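Local coordinates for uncharacterized protein (Bacteroides dorei DSM 17855, PDB 5TGF) that is of unknown function but probably acts as a serine hydrolase of the beta-lactamase-related family and can bind calcium, at residues T262-Y265 against E269-E272; R271-E276 against E280-S285; D51-V56 against H183-P188; G28-V33 against T205-Y210. All coordinates share one frame; numbering follows the deposited sequence.

Interaction 1. Residues T262-Y265 against E269-E272; sequences TSIY and EWRE
R271 grips S263 side-on with two nitrogens. R271 NE donates to S263 O at 2.7 Å, and this oxygen lies at the edge of the guanidinium group, in its plane. R271 NH2 donates to S263 OG at 3.0 Å. The two bonds go to two different atoms, so they fix the rotation of the guanidinium group. A bend in the arginine chain (chi3 29°) brings the planar end to S263. R271 NH1 also bonds Q238 O, and NH2 has a second partner in G279 O. Between backbones, R271 N donates to I264 O at 2.9 Å.

S263 is the centre of an inverse gamma turn. Beyond it, a single beta bridge between Y265 and W270 ties this loop to strand 270-274. That strand is the outermost on one side of the six-stranded antiparallel sheet of the domain.

Y265 and W270 form a T-shaped pair. The edge of Y265 points at the indole face, with the planes at 84°, and the Y265 ring centroid is 4.8 Å from that of the W270 five-membered ring. E269 O sits over the centre of the Y265 ring. I264 lies alongside the indole, its CD1 4.0 Å from W270 CZ3. Y265 also packs edge-to-face with H106 and touches residues of an unconfirmed SxxK pattern. A bound glycerol, probably from crystallisation, has its nearest atom about 3 Å from the W270 side chain.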
loop_
_atom_site.group_PDB
_atom_site.type_symbol
_atom_site.label_atom_id
_atom_site.label_comp_id
_atom_site.label_asym_id
_atom_site.label_seq_id
_atom_site.Cartn_x
_atom_site.Cartn_y
_atom_site.Cartn_z
ATOM N N THR A 262 -0.393 -4.429 -18.486
ATOM C CA THR A 262 0.237 -3.129 -18.211
ATOM C C THR A 262 -0.488 -2.408 -17.078
ATOM O O THR A 262 0.077 -1.478 -16.507
ATOM C CB THR A 262 0.230 -2.191 -19.466
ATOM O OG1 THR A 262 -1.111 -1.936 -19.849
ATOM C CG2 THR A 262 0.939 -2.803 -20.587
ATOM N N SER A 263 -1.719 -2.837 -16.749
ATOM C CA SER A 263 -2.563 -2.180 -15.753
ATOM C C SER A 263 -2.184 -2.651 -14.334
ATOM O O SER A 263 -3.023 -3.133 -13.558
ATOM C CB SER A 263 -4.033 -2.477 -16.036
ATOM O OG SER A 263 -4.308 -3.862 -15.993
ATOM N N ILE A 264 -0.916 -2.451 -13.988
ATOM C CA ILE A 264 -0.343 -3.090 -12.776
ATOM C C ILE A 264 -0.625 -2.362 -11.460
ATOM O O ILE A 264 -0.296 -2.885 -10.378
ATOM C CB ILE A 264 1.177 -3.306 -12.918
ATOM C CG1 ILE A 264 1.895 -1.957 -13.111
ATOM C CG2 ILE A 264 1.417 -4.314 -14.050
ATOM C CD1 ILE A 264 3.392 -2.056 -13.276
ATOM N N TYR A 265 -1.236 -1.183 -11.516
ATOM C CA TYR A 265 -1.392 -0.397 -10.278
ATOM C C TYR A 265 -2.678 0.397 -10.302
ATOM O O TYR A 265 -3.081 0.910 -11.350
ATOM C CB TYR A 265 -0.173 0.536 -10.080
ATOM C CG TYR A 265 0.225 0.804 -8.654
ATOM C CD1 TYR A 265 1.039 -0.074 -7.953
ATOM C CD2 TYR A 265 -0.233 1.952 -7.982
ATOM C CE1 TYR A 265 1.427 0.185 -6.650
ATOM C CE2 TYR A 265 0.140 2.205 -6.669
ATOM C CZ TYR A 265 0.967 1.321 -6.008
ATOM O OH TYR A 265 1.377 1.602 -4.702
ATOM N N GLU A 269 -1.925 0.703 -4.564
ATOM C CA GLU A 269 -2.078 -0.729 -4.495
ATOM C C GLU A 269 -1.780 -1.357 -5.860
ATOM O O GLU A 269 -2.096 -0.758 -6.932
ATOM C CB GLU A 269 -3.493 -1.092 -4.043
ATOM C CG GLU A 269 -4.614 -0.593 -4.965
ATOM C CD GLU A 269 -5.910 -0.279 -4.194
ATOM O OE1 GLU A 269 -6.871 -1.090 -4.233
ATOM O OE2 GLU A 269 -5.945 0.763 -3.462
ATOM N N TRP A 270 -1.187 -2.548 -5.828
ATOM C CA TRP A 270 -0.889 -3.308 -7.039
ATOM C C TRP A 270 -2.089 -4.135 -7.457
ATOM O O TRP A 270 -2.766 -4.790 -6.619
ATOM C CB TRP A 270 0.307 -4.275 -6.830
ATOM C CG TRP A 270 1.624 -3.617 -6.483
ATOM C CD1 TRP A 270 2.112 -3.340 -5.224
ATOM C CD2 TRP A 270 2.639 -3.203 -7.393
ATOM N NE1 TRP A 270 3.317 -2.705 -5.317
ATOM C CE2 TRP A 270 3.666 -2.616 -6.637
ATOM C CE3 TRP A 270 2.729 -3.171 -8.800
ATOM C CZ2 TRP A 270 4.789 -2.040 -7.225
ATOM C CZ3 TRP A 270 3.880 -2.619 -9.381
ATOM C CH2 TRP A 270 4.878 -2.069 -8.608
ATOM N N ARG A 271 -2.333 -4.123 -8.758
ATOM C CA ARG A 271 -3.250 -5.021 -9.430
ATOM C C ARG A 271 -2.516 -6.275 -9.889
ATOM O O ARG A 271 -1.916 -6.303 -10.947
ATOM C CB ARG A 271 -3.916 -4.278 -10.588
ATOM C CG ARG A 271 -4.763 -3.081 -10.133
ATOM C CD ARG A 271 -5.302 -2.188 -11.256
ATOM N NE ARG A 271 -5.540 -2.878 -12.532
ATOM C CZ ARG A 271 -6.711 -3.194 -13.070
ATOM N NH1 ARG A 271 -7.865 -3.018 -12.444
ATOM N NH2 ARG A 271 -6.705 -3.766 -14.243
ATOM N N GLU A 272 -2.403 -7.257 -8.996
ATOM C CA GLU A 272 -1.515 -8.401 -9.237
ATOM C C GLU A 272 -2.109 -9.366 -10.282
ATOM O O GLU A 272 -1.387 -9.864 -11.136
ATOM C CB GLU A 272 -1.244 -9.193 -7.959
ATOM C CG GLU A 272 -0.425 -8.438 -6.926
ATOM C CD GLU A 272 0.008 -9.321 -5.759
ATOM O OE1 GLU A 272 -0.685 -10.297 -5.443
ATOM O OE2 GLU A 272 0.996 -8.973 -5.107
#

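Interaction 2. Residues R271-E276 against E280-S285; sequences RELVDE and EAYQIS
Segments 271-276 and 280-285 face each other as the two arms of an antiparallel beta hairpin, strands 270-274 and 281-285, at one side of the main sheet. Their pairing is broken by two classic beta bulges. In one, E272 and L273 both face Q283. L273 N donates to Q283 O at 3.3 Å, while the bond from E272 N to the same oxygen is weak. In the other, Y282 and Q283 both face L273. Y282 N donates to L273 O at 2.9 Å, and the bond from Q283 N is weak. Farther along, D275 N donates to E280 O at 2.8 Å.

The bulges put L273 next to both Y282 and Q283. L273 CB makes a CH-pi contact over one face of the Y282 ring, 3.8 Å from its centroid. L273 CD1 reaches Y282 CE1 and also lies against Q283 CB, since the leucine and glutamine point the same way. On the other face of the hairpin, V274 CG2 touches A281 CB. The same methyl lies over one face of the R271 guanidinium group, toward its rim; the group itself is bonded to S263.

E272 is held by both of its carboxylate oxygens. Its chain is extended beyond CG (chi2 -171°), which carries the carboxylate out to Q283 and S285. Y293 OH also bonds OE1, and Y252 OH bonds OE2. Q283 NE2 donates to E272 OE1 at 2.9 Å, with the amide and carboxylate planes 59° apart. S285 OG donates to E272 OE2 at 2.6 Å, from above the carboxylate plane.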
loop_
_atom_site.group_PDB
_atom_site.type_symbol
_atom_site.label_atom_id
_atom_site.label_comp_id
_atom_site.label_asym_id
_atom_site.label_seq_id
_atom_site.Cartn_x
_atom_site.Cartn_y
_atom_site.Cartn_z
ATOM N N ARG A 271 -2.333 -4.123 -8.758
ATOM C CA ARG A 271 -3.250 -5.021 -9.430
ATOM C C ARG A 271 -2.516 -6.275 -9.889
ATOM O O ARG A 271 -1.916 -6.303 -10.947
ATOM C CB ARG A 271 -3.916 -4.278 -10.588
ATOM C CG ARG A 271 -4.763 -3.081 -10.133
ATOM C CD ARG A 271 -5.302 -2.188 -11.256
ATOM N NE ARG A 271 -5.540 -2.878 -12.532
ATOM C CZ ARG A 271 -6.711 -3.194 -13.070
ATOM N NH1 ARG A 271 -7.865 -3.018 -12.444
ATOM N NH2 ARG A 271 -6.705 -3.766 -14.243
ATOM N N GLU A 272 -2.403 -7.257 -8.996
ATOM C CA GLU A 272 -1.515 -8.401 -9.237
ATOM C C GLU A 272 -2.109 -9.366 -10.282
ATOM O O GLU A 272 -1.387 -9.864 -11.136
ATOM C CB GLU A 272 -1.244 -9.193 -7.959
ATOM C CG GLU A 272 -0.425 -8.438 -6.926
ATOM C CD GLU A 272 0.008 -9.321 -5.759
ATOM O OE1 GLU A 272 -0.685 -10.297 -5.443
ATOM O OE2 GLU A 272 0.996 -8.973 -5.107
ATOM N N LEU A 273 -3.407 -9.652 -10.196
ATOM C CA LEU A 273 -4.051 -10.535 -11.181
ATOM C C LEU A 273 -5.275 -9.814 -11.746
ATOM O O LEU A 273 -6.134 -9.293 -10.982
ATOM C CB LEU A 273 -4.488 -11.851 -10.534
ATOM C CG LEU A 273 -3.439 -12.650 -9.786
ATOM C CD1 LEU A 273 -4.075 -13.850 -9.065
ATOM C CD2 LEU A 273 -2.375 -13.100 -10.773
ATOM N N VAL A 274 -5.405 -9.882 -13.076
ATOM C CA VAL A 274 -6.425 -9.115 -13.774
ATOM C C VAL A 274 -7.139 -9.991 -14.786
ATOM O O VAL A 274 -6.530 -10.868 -15.413
ATOM C CB VAL A 274 -5.781 -7.879 -14.454
ATOM C CG1 VAL A 274 -6.767 -7.134 -15.314
ATOM C CG2 VAL A 274 -5.256 -6.904 -13.404
ATOM N N ASP A 275 -8.455 -9.816 -14.859
ATOM C CA ASP A 275 -9.258 -10.466 -15.913
ATOM C C ASP A 275 -9.259 -9.571 -17.176
ATOM O O ASP A 275 -9.824 -8.476 -17.157
ATOM C CB ASP A 275 -10.679 -10.704 -15.407
ATOM C CG ASP A 275 -11.594 -11.304 -16.474
ATOM O OD1 ASP A 275 -11.320 -12.428 -16.916
ATOM O OD2 ASP A 275 -12.545 -10.610 -16.913
ATOM N N GLU A 276 -8.606 -10.040 -18.243
ATOM C CA GLU A 276 -8.508 -9.300 -19.525
ATOM C C GLU A 276 -9.874 -8.868 -20.085
ATOM O O GLU A 276 -10.054 -7.722 -20.457
ATOM C CB GLU A 276 -7.775 -10.138 -20.607
ATOM C CG GLU A 276 -6.240 -10.098 -20.567
ATOM C CD GLU A 276 -5.604 -10.936 -19.451
ATOM O OE1 GLU A 276 -4.365 -10.809 -19.230
ATOM O OE2 GLU A 276 -6.336 -11.726 -18.804
ATOM N N GLU A 280 -11.123 -6.060 -14.781
ATOM C CA GLU A 280 -11.211 -6.023 -13.342
ATOM C C GLU A 280 -9.997 -6.770 -12.737
ATOM O O GLU A 280 -9.598 -7.846 -13.186
ATOM C CB GLU A 280 -12.527 -6.666 -12.834
ATOM C CG GLU A 280 -13.807 -5.956 -13.275
ATOM C CD GLU A 280 -14.161 -4.745 -12.407
ATOM O OE1 GLU A 280 -13.854 -3.616 -12.832
ATOM O OE2 GLU A 280 -14.738 -4.924 -11.307
ATOM N N ALA A 281 -9.456 -6.206 -11.668
ATOM C CA ALA A 281 -8.416 -6.880 -10.896
ATOM C C ALA A 281 -9.104 -7.736 -9.824
ATOM O O ALA A 281 -10.029 -7.288 -9.140
ATOM C CB ALA A 281 -7.489 -5.851 -10.251
ATOM N N TYR A 282 -8.704 -8.985 -9.736
ATOM C CA TYR A 282 -9.266 -9.895 -8.747
ATOM C C TYR A 282 -8.261 -10.322 -7.686
ATOM O O TYR A 282 -8.630 -10.931 -6.675
ATOM C CB TYR A 282 -9.908 -11.103 -9.454
ATOM C CG TYR A 282 -8.990 -12.034 -10.193
ATOM C CD1 TYR A 282 -8.300 -13.036 -9.533
ATOM C CD2 TYR A 282 -8.855 -11.952 -11.573
ATOM C CE1 TYR A 282 -7.461 -13.902 -10.208
ATOM C CE2 TYR A 282 -8.006 -12.813 -12.264
ATOM C CZ TYR A 282 -7.335 -13.802 -11.568
ATOM O OH TYR A 282 -6.501 -14.662 -12.210
ATOM N N GLN A 283 -7.011 -9.943 -7.854
ATOM C CA GLN A 283 -6.057 -9.978 -6.723
ATOM C C GLN A 283 -5.326 -8.643 -6.637
ATOM O O GLN A 283 -4.754 -8.164 -7.631
ATOM C CB GLN A 283 -5.077 -11.135 -6.852
ATOM C CG GLN A 283 -4.265 -11.366 -5.568
ATOM C CD GLN A 283 -3.520 -12.693 -5.555
ATOM O OE1 GLN A 283 -4.093 -13.714 -5.201
ATOM N NE2 GLN A 283 -2.238 -12.677 -5.940
ATOM N N ILE A 284 -5.417 -8.031 -5.473
ATOM C CA ILE A 284 -4.833 -6.732 -5.189
ATOM C C ILE A 284 -3.964 -6.849 -3.897
ATOM O O ILE A 284 -4.281 -7.596 -2.952
ATOM C CB ILE A 284 -5.968 -5.707 -4.968
ATOM C CG1 ILE A 284 -6.743 -5.471 -6.284
ATOM C CG2 ILE A 284 -5.433 -4.368 -4.460
ATOM C CD1 ILE A 284 -8.151 -5.025 -6.036
ATOM N N SER A 285 -2.855 -6.112 -3.874
ATOM C CA SER A 285 -1.926 -6.164 -2.759
ATOM C C SER A 285 -1.175 -4.863 -2.585
ATOM O O SER A 285 -1.231 -3.960 -3.440
ATOM C CB SER A 285 -0.915 -7.272 -3.006
ATOM O OG SER A 285 0.017 -6.794 -3.971
#

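Interaction 3. Residues D51-V56 against H183-P188; sequences DTKVYV and HSHFAP
K53 lays its aliphatic chain across H183 at about a right angle. K53 CG is 4.1 Å from H183 CB, and K53 CE passes 3.4 Å from H183 O. The chain bends near its end (chi3 79°), and this carries the ammonium group to the next histidine. K53 NZ donates to H185 NE2 at 3.1 Å, meeting the imidazole at its edge and near its plane. NE2 is thus the acceptor, which is consistent with its carrying no proton.

Segment 51-56 carries the short strand 54-55, which pairs with strand 204-205 in a small antiparallel sheet. Segment 183-188 is a loop that follows helix 167-179. The touching parts of the two segments run only 23° apart, at the protein surface.

Two waters extend the contact. One donates to D51 OD1 at 2.8 Å and is 3.0 Å from H183 ND1. D51 OD1 also bonds N208 ND2. The second donates to P188 O at 2.7 Å and lies 2.5 Å from Y55 OH. The Y55 ring also meets that of H195, their planes about 20° apart.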
loop_
_atom_site.group_PDB
_atom_site.type_symbol
_atom_site.label_atom_id
_atom_site.label_comp_id
_atom_site.label_asym_id
_atom_site.label_seq_id
_atom_site.Cartn_x
_atom_site.Cartn_y
_atom_site.Cartn_z
ATOM N N ASP A 51 -0.681 -8.381 18.187
ATOM C CA ASP A 51 -0.616 -7.001 18.602
ATOM C C ASP A 51 0.823 -6.443 18.547
ATOM O O ASP A 51 1.061 -5.334 18.966
ATOM C CB ASP A 51 -1.238 -6.841 19.996
ATOM C CG ASP A 51 -2.760 -7.080 20.001
ATOM O OD1 ASP A 51 -3.506 -6.595 19.124
ATOM O OD2 ASP A 51 -3.221 -7.780 20.903
ATOM N N THR A 52 1.765 -7.213 18.027
ATOM C CA THR A 52 3.133 -6.733 17.826
ATOM C C THR A 52 3.184 -5.627 16.800
ATOM O O THR A 52 2.696 -5.801 15.697
ATOM C CB THR A 52 4.057 -7.869 17.394
ATOM O OG1 THR A 52 4.098 -8.869 18.420
ATOM C CG2 THR A 52 5.486 -7.381 17.151
ATOM N N LYS A 53 3.685 -4.454 17.189
ATOM C CA LYS A 53 3.781 -3.354 16.264
ATOM C C LYS A 53 4.992 -3.524 15.344
ATOM O O LYS A 53 6.083 -3.864 15.817
ATOM C CB LYS A 53 3.858 -2.020 17.013
ATOM C CG LYS A 53 2.539 -1.621 17.618
ATOM C CD LYS A 53 2.668 -0.350 18.435
ATOM C CE LYS A 53 2.696 0.874 17.540
ATOM N NZ LYS A 53 3.108 2.073 18.309
ATOM N N VAL A 54 4.784 -3.308 14.046
ATOM C CA VAL A 54 5.824 -3.488 13.053
ATOM C C VAL A 54 5.778 -2.322 12.076
ATOM O O VAL A 54 4.694 -1.896 11.635
ATOM C CB VAL A 54 5.642 -4.815 12.273
ATOM C CG1 VAL A 54 6.797 -5.015 11.311
ATOM C CG2 VAL A 54 5.543 -6.022 13.192
ATOM N N TYR A 55 6.955 -1.827 11.703
ATOM C CA TYR A 55 7.070 -0.890 10.570
ATOM C C TYR A 55 6.970 -1.648 9.246
ATOM O O TYR A 55 7.818 -2.474 8.946
ATOM C CB TYR A 55 8.390 -0.151 10.640
ATOM C CG TYR A 55 8.402 0.862 11.757
ATOM C CD1 TYR A 55 7.754 2.074 11.596
ATOM C CD2 TYR A 55 8.998 0.575 12.991
ATOM C CE1 TYR A 55 7.656 2.980 12.651
ATOM C CE2 TYR A 55 8.931 1.496 14.051
ATOM C CZ TYR A 55 8.223 2.656 13.875
ATOM O OH TYR A 55 8.141 3.614 14.867
ATOM N N VAL A 56 5.883 -1.433 8.519
ATOM C CA VAL A 56 5.540 -2.302 7.352
ATOM C C VAL A 56 5.810 -1.655 5.997
ATOM O O VAL A 56 5.503 -2.230 4.916
ATOM C CB VAL A 56 4.071 -2.751 7.394
ATOM C CG1 VAL A 56 3.836 -3.606 8.636
ATOM C CG2 VAL A 56 3.116 -1.578 7.346
ATOM N N HIS A 183 -3.372 0.581 17.333
ATOM C CA HIS A 183 -1.930 0.633 17.464
ATOM C C HIS A 183 -1.249 0.985 16.138
ATOM O O HIS A 183 -0.188 0.459 15.850
ATOM C CB HIS A 183 -1.416 -0.731 17.960
ATOM C CG HIS A 183 -1.947 -1.124 19.302
ATOM N ND1 HIS A 183 -2.939 -2.065 19.461
ATOM C CD2 HIS A 183 -1.652 -0.674 20.546
ATOM C CE1 HIS A 183 -3.227 -2.187 20.748
ATOM N NE2 HIS A 183 -2.476 -1.340 21.424
ATOM N N SER A 184 -1.885 1.803 15.311
ATOM C CA SER A 184 -1.326 2.174 14.023
ATOM C C SER A 184 -0.998 3.657 13.926
ATOM O O SER A 184 -1.711 4.488 14.492
ATOM C CB SER A 184 -2.285 1.788 12.902
ATOM O OG SER A 184 -2.453 0.391 12.866
ATOM N N HIS A 185 0.056 4.004 13.185
ATOM C CA HIS A 185 0.345 5.412 12.861
ATOM C C HIS A 185 1.340 5.529 11.704
ATOM O O HIS A 185 2.190 4.650 11.527
ATOM C CB HIS A 185 0.909 6.173 14.057
ATOM C CG HIS A 185 1.988 5.461 14.792
ATOM N ND1 HIS A 185 3.292 5.425 14.350
ATOM C CD2 HIS A 185 1.957 4.729 15.929
ATOM C CE1 HIS A 185 4.024 4.731 15.199
ATOM N NE2 HIS A 185 3.231 4.255 16.139
ATOM N N PHE A 186 1.196 6.594 10.918
ATOM C CA PHE A 186 2.152 6.975 9.854
ATOM C C PHE A 186 3.273 7.874 10.353
ATOM O O PHE A 186 4.346 7.911 9.754
ATOM C CB PHE A 186 1.406 7.702 8.731
ATOM C CG PHE A 186 0.569 6.800 7.858
ATOM C CD1 PHE A 186 1.121 6.171 6.745
ATOM C CD2 PHE A 186 -0.789 6.592 8.136
ATOM C CE1 PHE A 186 0.311 5.414 5.889
ATOM C CE2 PHE A 186 -1.582 5.817 7.294
ATOM C CZ PHE A 186 -1.031 5.216 6.188
ATOM N N ALA A 187 3.007 8.619 11.424
ATOM C CA ALA A 187 3.969 9.547 12.019
ATOM C C ALA A 187 3.901 9.391 13.528
ATOM O O ALA A 187 2.831 9.031 14.052
ATOM C CB ALA A 187 3.608 10.976 11.638
ATOM N N PRO A 188 5.010 9.678 14.236
ATOM C CA PRO A 188 6.297 10.094 13.665
ATOM C C PRO A 188 6.983 8.991 12.876
ATOM O O PRO A 188 6.791 7.783 13.145
ATOM C CB PRO A 188 7.132 10.475 14.888
ATOM C CG PRO A 188 6.551 9.680 16.005
ATOM C CD PRO A 188 5.092 9.460 15.700
HETATM O O HOH W 1 -3.326 -4.324 17.502
HETATM O O HOH W 2 7.441 6.048 15.048
#

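Interaction 4. Residues G28-V33 against T205-Y210; sequences GGAICV and TTLNDY
L207 carries this contact with its two methyl branches. L207 CD2 touches A30 CB at 3.8 Å and lies equally far, 3.8 Å, from I31 O. L207 CD1 approaches C32 N at 3.8 Å and C32 CB at 4.0 Å. The fork of the leucine therefore meets both A30 and C32, whose CB atoms project on the same side of strand 28-35, while that of I31 points away. L207 CG is anti to the backbone nitrogen (chi1 177°), which extends the side chain toward the strand.

L207 is the first residue of helix 207-218, and T206 is its N-cap. T206 OG1 accepts from D209 N at 3.0 Å in a bond of 161°. Y210 N donates to T206 O at 3.0 Å. These bonds order the first turn, from which L207 reaches the main sheet of the beta-lactamase fold.

In that sheet, strand 28-35 lies between strands 38-46 and 302-307. L207 also packs on F305 and I307 of strand 302-307, so it bridges two neighbouring strands. D209 OD2 bonds S184 OG.

The leucine methyls lie on both CB and peptide atoms, so the contact rests on dispersion and shape, without directional bonds.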
loop_
_atom_site.group_PDB
_atom_site.type_symbol
_atom_site.label_atom_id
_atom_site.label_comp_id
_atom_site.label_asym_id
_atom_site.label_seq_id
_atom_site.Cartn_x
_atom_site.Cartn_y
_atom_site.Cartn_z
ATOM N N GLY A 28 10.388 -13.252 13.864
ATOM C CA GLY A 28 9.019 -13.524 14.241
ATOM C C GLY A 28 8.126 -13.072 13.100
ATOM O O GLY A 28 8.591 -12.438 12.157
ATOM N N GLY A 29 6.843 -13.368 13.204
ATOM C CA GLY A 29 5.871 -12.972 12.206
ATOM C C GLY A 29 4.488 -13.385 12.624
ATOM O O GLY A 29 4.327 -14.150 13.589
ATOM N N ALA A 30 3.482 -12.966 11.869
ATOM C CA ALA A 30 2.129 -13.434 12.136
ATOM C C ALA A 30 1.312 -13.368 10.863
ATOM O O ALA A 30 1.522 -12.483 10.022
ATOM C CB ALA A 30 1.450 -12.604 13.229
ATOM N N ILE A 31 0.338 -14.266 10.761
ATOM C CA ILE A 31 -0.556 -14.284 9.619
ATOM C C ILE A 31 -2.009 -14.487 10.037
ATOM O O ILE A 31 -2.298 -15.125 11.079
ATOM C CB ILE A 31 -0.114 -15.353 8.629
ATOM C CG1 ILE A 31 -0.897 -15.209 7.338
ATOM C CG2 ILE A 31 -0.257 -16.742 9.214
ATOM C CD1 ILE A 31 -0.187 -15.800 6.160
ATOM N N CYS A 32 -2.907 -13.906 9.251
ATOM C CA CYS A 32 -4.358 -14.168 9.347
ATOM C C CYS A 32 -4.949 -14.277 7.944
ATOM O O CYS A 32 -4.658 -13.424 7.092
ATOM C CB CYS A 32 -5.044 -13.066 10.147
ATOM S SG CYS A 32 -6.832 -13.331 10.408
ATOM N N VAL A 33 -5.702 -15.354 7.692
ATOM C CA VAL A 33 -6.381 -15.603 6.405
ATOM C C VAL A 33 -7.879 -15.764 6.667
ATOM O O VAL A 33 -8.281 -16.587 7.510
ATOM C CB VAL A 33 -5.853 -16.876 5.694
ATOM C CG1 VAL A 33 -6.594 -17.108 4.385
ATOM C CG2 VAL A 33 -4.340 -16.810 5.499
ATOM N N THR A 205 2.077 -0.666 12.207
ATOM C CA THR A 205 0.791 -1.311 12.441
ATOM C C THR A 205 0.952 -2.706 13.072
ATOM O O THR A 205 2.021 -3.093 13.489
ATOM C CB THR A 205 -0.044 -1.342 11.151
ATOM O OG1 THR A 205 -1.430 -1.607 11.440
ATOM C CG2 THR A 205 0.482 -2.331 10.157
ATOM N N THR A 206 -0.163 -3.397 13.228
ATOM C CA THR A 206 -0.166 -4.749 13.796
ATOM C C THR A 206 -0.970 -5.643 12.871
ATOM O O THR A 206 -1.751 -5.153 12.049
ATOM C CB THR A 206 -0.808 -4.748 15.189
ATOM O OG1 THR A 206 -2.170 -4.322 15.080
ATOM C CG2 THR A 206 -0.094 -3.788 16.141
ATOM N N LEU A 207 -0.877 -6.950 13.081
ATOM C CA LEU A 207 -1.727 -7.884 12.374
ATOM C C LEU A 207 -3.210 -7.576 12.617
ATOM O O LEU A 207 -3.973 -7.481 11.639
ATOM C CB LEU A 207 -1.447 -9.316 12.796
ATOM C CG LEU A 207 -2.363 -10.377 12.155
ATOM C CD1 LEU A 207 -2.080 -10.460 10.658
ATOM C CD2 LEU A 207 -2.248 -11.740 12.820
ATOM N N ASN A 208 -3.599 -7.359 13.888
ATOM C CA ASN A 208 -5.007 -7.161 14.231
ATOM C C ASN A 208 -5.539 -5.869 13.628
ATOM O O ASN A 208 -6.623 -5.868 13.070
ATOM C CB ASN A 208 -5.229 -7.184 15.757
ATOM C CG ASN A 208 -5.026 -8.569 16.357
ATOM O OD1 ASN A 208 -5.105 -9.586 15.654
ATOM N ND2 ASN A 208 -4.703 -8.616 17.656
ATOM N N ASP A 209 -4.750 -4.793 13.671
ATOM C CA ASP A 209 -5.156 -3.534 13.071
ATOM C C ASP A 209 -5.349 -3.663 11.563
ATOM O O ASP A 209 -6.370 -3.233 11.029
ATOM C CB ASP A 209 -4.154 -2.431 13.371
ATOM C CG ASP A 209 -4.356 -1.816 14.737
ATOM O OD1 ASP A 209 -5.167 -2.346 15.560
ATOM O OD2 ASP A 209 -3.701 -0.783 14.966
ATOM N N TYR A 210 -4.369 -4.227 10.855
ATOM C CA TYR A 210 -4.426 -4.187 9.397
ATOM C C TYR A 210 -5.511 -5.131 8.847
ATOM O O TYR A 210 -6.127 -4.861 7.819
ATOM C CB TYR A 210 -3.042 -4.547 8.792
ATOM C CG TYR A 210 -2.803 -3.994 7.410
ATOM C CD1 TYR A 210 -3.400 -4.570 6.296
ATOM C CD2 TYR A 210 -1.932 -2.929 7.195
ATOM C CE1 TYR A 210 -3.139 -4.108 5.022
ATOM C CE2 TYR A 210 -1.722 -2.424 5.920
ATOM C CZ TYR A 210 -2.325 -3.009 4.844
ATOM O OH TYR A 210 -2.145 -2.489 3.585
#

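Interactions 1 and 2 are neighbours, with centres about 7 Å apart. They share R271 and E272 on strand 270-274, and W270 N lies 2.8 Å from S285 O, a probable hydrogen bond. Interactions 3 and 4 form a second pair, with centres about 11 Å apart. S184 OG is 2.7 Å from T205 OG1, a probable hydrogen bond. Along the chain, interaction 3 is nested within the loop closed by interaction 4. The centres of 1 and 3 are about 25 Å apart. The main sheet connects 1 and 2 with 4. Through Y265, interaction 1 touches residues of an SxxK pattern, as in serine beta-lactamases, whose role here is unconfirmed. All four lie away from the calcium-binding residues.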